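Local coordinates for entry-fusion complex associated protein OPG083 (Vaccinia virus, PDB 6CJ6) that belongs to the multiprotein entry-fusion complex that merges viral and host membranes and opens a pore for the virion core to enter the cytoplasm, at residues Leu22-Cys33 with Lys54-Leu65. Numbering follows the deposited sequence.
Sequences LAQHSIPTNVTC and KCMSNSRLSFTL
C33 and C55 each turn SG away from their own carbonyl carbon and beside the backbone N, and the two SG atoms meet as a disulfide 2.0 Å long. With chi3 at 100° the bridge lies near the quarter-turn that disulfides prefer. It is the covalent part of a contact with no hydrogen bond between its two segments; the rest is apolar packing and one CH-pi contact. M56 points its first bond away from 22-33, but chi1 (29°) and an extended chi2 carry SD back, and the bend at chi3 swings CE alongside CD2 of L22. SD of M56 lies 3.6 Å from CD2 of L22, the two side chains crossing at about a right angle. A long, flexible, unbranched chain suits this task, while the forked leucine offers CD2 to the sulfur; CB of L22 lies 4.1 Å from CD of K54. H25, the first residue beyond the end of helix 10-24, lays its flat ring against two leucines one helical turn apart. CD1 of L61 sits over one face in a CH-pi contact, 4.2 Å from the ring centroid of H25 and 22° off the normal. CD1 of L65 comes obliquely to ND1 of H25 at 3.5 Å. L61 lies near the start of helix 59-74, where the short amide of N58 weakly caps its backbone N. V31 rests CG2 on the backbone between M56 and S57. One of three disulfides in this L1/F9-family protein, C33-C55 ties the loop after helix 10-24 to the link between strand 47-53 and helix 59-74. L22 and K54 both pack on V140 of strand 133-141, K54 pairs through its backbone with N141, and L65 of helix 59-74 also touches Y18 and K21 of helix 10-24.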
loop_
_atom_site.group_PDB
_atom_site.type_symbol
_atom_site.label_atom_id
_atom_site.label_comp_id
_atom_site.label_asym_id
_atom_site.label_seq_id
_atom_site.Cartn_x
_atom_site.Cartn_y
_atom_site.Cartn_z
ATOM N N LEU A 22 -6.057 -6.225 8.404
ATOM C CA LEU A 22 -5.731 -7.509 7.788
ATOM C C LEU A 22 -5.696 -8.627 8.823
ATOM O O LEU A 22 -6.137 -9.749 8.549
ATOM C CB LEU A 22 -4.391 -7.421 7.058
ATOM C CG LEU A 22 -4.320 -6.573 5.790
ATOM C CD1 LEU A 22 -2.925 -6.632 5.187
ATOM C CD2 LEU A 22 -5.361 -7.023 4.782
ATOM N N ALA A 23 -5.165 -8.341 10.015
ATOM C CA ALA A 23 -5.075 -9.365 11.051
ATOM C C ALA A 23 -6.449 -9.789 11.552
ATOM O O ALA A 23 -6.661 -10.970 11.853
ATOM C CB ALA A 23 -4.219 -8.866 12.214
ATOM N N GLN A 24 -7.391 -8.848 11.649
ATOM C CA GLN A 24 -8.736 -9.195 12.098
ATOM C C GLN A 24 -9.488 -10.002 11.047
ATOM O O GLN A 24 -10.136 -11.003 11.374
ATOM C CB GLN A 24 -9.516 -7.929 12.452
ATOM C CG GLN A 24 -8.789 -7.019 13.409
ATOM C CD GLN A 24 -9.543 -5.735 13.674
ATOM O OE1 GLN A 24 -10.714 -5.599 13.315
ATOM N NE2 GLN A 24 -8.873 -4.780 14.304
ATOM N N HIS A 25 -9.414 -9.585 9.779
ATOM C CA HIS A 25 -10.167 -10.217 8.699
ATOM C C HIS A 25 -9.541 -11.509 8.185
ATOM O O HIS A 25 -9.817 -11.906 7.046
ATOM C CB HIS A 25 -10.443 -9.226 7.563
ATOM C CG HIS A 25 -11.671 -8.400 7.787
ATOM N ND1 HIS A 25 -11.629 -7.122 8.303
ATOM C CD2 HIS A 25 -12.981 -8.680 7.584
ATOM C CE1 HIS A 25 -12.858 -6.646 8.397
ATOM N NE2 HIS A 25 -13.697 -7.572 7.968
ATOM N N SER A 26 -8.736 -12.181 9.001
ATOM C CA SER A 26 -8.303 -13.539 8.711
ATOM C C SER A 26 -9.323 -14.497 9.318
ATOM O O SER A 26 -9.486 -14.540 10.542
ATOM C CB SER A 26 -6.911 -13.794 9.288
ATOM N N ILE A 27 -10.031 -15.232 8.461
ATOM C CA ILE A 27 -11.021 -16.187 8.899
ATOM C C ILE A 27 -10.379 -17.475 9.366
ATOM O O ILE A 27 -10.649 -17.978 10.464
ATOM N N PRO A 28 -9.537 -18.053 8.522
ATOM C CA PRO A 28 -8.561 -19.025 9.022
ATOM C C PRO A 28 -7.372 -18.285 9.608
ATOM O O PRO A 28 -7.532 -17.454 10.508
ATOM C CB PRO A 28 -8.166 -19.795 7.757
ATOM C CG PRO A 28 -8.365 -18.801 6.650
ATOM C CD PRO A 28 -9.585 -18.023 7.049
ATOM N N THR A 29 -6.172 -18.598 9.129
ATOM C CA THR A 29 -5.016 -17.739 9.320
ATOM C C THR A 29 -4.563 -17.168 7.989
ATOM O O THR A 29 -4.442 -15.946 7.834
ATOM C CB THR A 29 -3.870 -18.518 9.972
ATOM N N ASN A 30 -4.332 -18.045 7.015
ATOM C CA ASN A 30 -4.152 -17.668 5.626
ATOM C C ASN A 30 -4.830 -18.728 4.770
ATOM O O ASN A 30 -5.273 -19.769 5.263
ATOM C CB ASN A 30 -2.664 -17.576 5.248
ATOM C CG ASN A 30 -1.773 -17.230 6.429
ATOM O OD1 ASN A 30 -1.434 -18.096 7.236
ATOM N ND2 ASN A 30 -1.379 -15.966 6.527
ATOM N N VAL A 31 -4.922 -18.449 3.474
ATOM C CA VAL A 31 -5.245 -19.488 2.506
ATOM C C VAL A 31 -4.004 -19.711 1.655
ATOM O O VAL A 31 -2.912 -19.246 2.000
ATOM C CB VAL A 31 -6.474 -19.132 1.649
ATOM C CG1 VAL A 31 -7.384 -20.342 1.520
ATOM C CG2 VAL A 31 -7.225 -17.955 2.248
ATOM N N THR A 32 -4.155 -20.425 0.545
ATOM C CA THR A 32 -3.039 -20.619 -0.372
ATOM C C THR A 32 -2.778 -19.308 -1.103
ATOM O O THR A 32 -3.579 -18.893 -1.947
ATOM C CB THR A 32 -3.366 -21.737 -1.356
ATOM N N CYS A 33 -1.674 -18.640 -0.762
ATOM C CA CYS A 33 -1.279 -17.428 -1.469
ATOM C C CYS A 33 -1.063 -17.751 -2.941
ATOM O O CYS A 33 -0.102 -18.442 -3.299
ATOM C CB CYS A 33 -0.004 -16.827 -0.869
ATOM S SG CYS A 33 -0.177 -16.131 0.795
ATOM N N LYS A 54 0.477 -12.029 3.883
ATOM C CA LYS A 54 -0.729 -12.047 4.698
ATOM C C LYS A 54 -1.923 -12.140 3.763
ATOM O O LYS A 54 -2.803 -11.274 3.774
ATOM C CB LYS A 54 -0.813 -10.779 5.549
ATOM C CG LYS A 54 -1.221 -11.014 6.995
ATOM C CD LYS A 54 -1.116 -9.738 7.828
ATOM C CE LYS A 54 0.309 -9.470 8.308
ATOM N NZ LYS A 54 1.231 -8.999 7.234
ATOM N N CYS A 55 -1.951 -13.184 2.942
ATOM C CA CYS A 55 -2.918 -13.263 1.864
ATOM C C CYS A 55 -4.291 -13.670 2.379
ATOM O O CYS A 55 -4.443 -14.231 3.467
ATOM C CB CYS A 55 -2.453 -14.242 0.792
ATOM S SG CYS A 55 -0.680 -14.196 0.519
ATOM N N MET A 56 -5.303 -13.381 1.566
ATOM C CA MET A 56 -6.685 -13.619 1.939
ATOM C C MET A 56 -7.463 -14.107 0.726
ATOM O O MET A 56 -6.915 -14.283 -0.368
ATOM C CB MET A 56 -7.308 -12.375 2.579
ATOM C CG MET A 56 -6.721 -11.070 2.089
ATOM S SD MET A 56 -7.067 -9.764 3.272
ATOM C CE MET A 56 -6.424 -10.510 4.768
ATOM N N SER A 57 -8.765 -14.311 0.932
ATOM C CA SER A 57 -9.577 -15.022 -0.048
ATOM C C SER A 57 -9.761 -14.215 -1.327
ATOM O O SER A 57 -9.660 -14.767 -2.430
ATOM C CB SER A 57 -10.925 -15.395 0.567
ATOM O OG SER A 57 -11.398 -14.365 1.420
ATOM N N ASN A 58 -10.027 -12.915 -1.212
ATOM C CA ASN A 58 -10.417 -12.139 -2.378
ATOM C C ASN A 58 -9.858 -10.724 -2.314
ATOM O O ASN A 58 -9.594 -10.183 -1.238
ATOM C CB ASN A 58 -11.939 -12.106 -2.541
ATOM C CG ASN A 58 -12.657 -11.815 -1.244
ATOM O OD1 ASN A 58 -12.153 -11.087 -0.391
ATOM N ND2 ASN A 58 -13.841 -12.395 -1.080
ATOM N N SER A 59 -9.701 -10.126 -3.496
ATOM C CA SER A 59 -9.119 -8.795 -3.589
ATOM C C SER A 59 -10.105 -7.710 -3.177
ATOM O O SER A 59 -9.687 -6.634 -2.729
ATOM C CB SER A 59 -8.611 -8.551 -5.008
ATOM O OG SER A 59 -9.629 -8.811 -5.960
ATOM N N ARG A 60 -11.411 -7.966 -3.325
ATOM C CA ARG A 60 -12.409 -6.972 -2.939
ATOM C C ARG A 60 -12.309 -6.637 -1.457
ATOM O O ARG A 60 -12.444 -5.470 -1.067
ATOM C CB ARG A 60 -13.817 -7.465 -3.278
ATOM C CG ARG A 60 -14.233 -7.283 -4.731
ATOM C CD ARG A 60 -14.563 -5.828 -5.064
ATOM N NE ARG A 60 -15.436 -5.206 -4.075
ATOM C CZ ARG A 60 -15.161 -4.071 -3.441
ATOM N NH1 ARG A 60 -14.040 -3.416 -3.702
ATOM N NH2 ARG A 60 -16.018 -3.579 -2.555
ATOM N N LEU A 61 -12.082 -7.647 -0.613
ATOM C CA LEU A 61 -11.894 -7.386 0.812
ATOM C C LEU A 61 -10.611 -6.608 1.059
ATOM O O LEU A 61 -10.566 -5.731 1.929
ATOM C CB LEU A 61 -11.882 -8.703 1.588
ATOM C CG LEU A 61 -11.467 -8.660 3.059
ATOM C CD1 LEU A 61 -12.380 -7.740 3.858
ATOM C CD2 LEU A 61 -11.457 -10.066 3.647
ATOM N N SER A 62 -9.556 -6.922 0.305
ATOM C CA SER A 62 -8.307 -6.181 0.424
ATOM C C SER A 62 -8.529 -4.709 0.105
ATOM O O SER A 62 -8.238 -3.831 0.924
ATOM C CB SER A 62 -7.255 -6.786 -0.510
ATOM O OG SER A 62 -7.004 -8.143 -0.195
ATOM N N PHE A 63 -9.082 -4.427 -1.076
ATOM C CA PHE A 63 -9.313 -3.045 -1.486
ATOM C C PHE A 63 -10.260 -2.311 -0.544
ATOM O O PHE A 63 -10.141 -1.095 -0.374
ATOM C CB PHE A 63 -9.831 -3.002 -2.922
ATOM C CG PHE A 63 -8.744 -2.972 -3.956
ATOM C CD1 PHE A 63 -8.063 -1.795 -4.225
ATOM C CD2 PHE A 63 -8.407 -4.114 -4.663
ATOM C CE1 PHE A 63 -7.065 -1.760 -5.178
ATOM C CE2 PHE A 63 -7.407 -4.085 -5.616
ATOM C CZ PHE A 63 -6.735 -2.902 -5.872
ATOM N N THR A 64 -11.202 -3.023 0.079
ATOM C CA THR A 64 -12.127 -2.365 1.000
ATOM C C THR A 64 -11.396 -1.817 2.221
ATOM O O THR A 64 -11.503 -0.625 2.535
ATOM C CB THR A 64 -13.253 -3.320 1.402
ATOM O OG1 THR A 64 -14.034 -3.647 0.248
ATOM C CG2 THR A 64 -14.152 -2.670 2.435
ATOM N N LEU A 65 -10.643 -2.670 2.923
ATOM C CA LEU A 65 -9.834 -2.193 4.041
ATOM C C LEU A 65 -8.704 -1.291 3.560
ATOM O O LEU A 65 -8.280 -0.384 4.286
ATOM C CB LEU A 65 -9.261 -3.380 4.814
ATOM C CG LEU A 65 -10.255 -4.393 5.383
ATOM C CD1 LEU A 65 -9.521 -5.612 5.920
ATOM C CD2 LEU A 65 -11.101 -3.759 6.468
#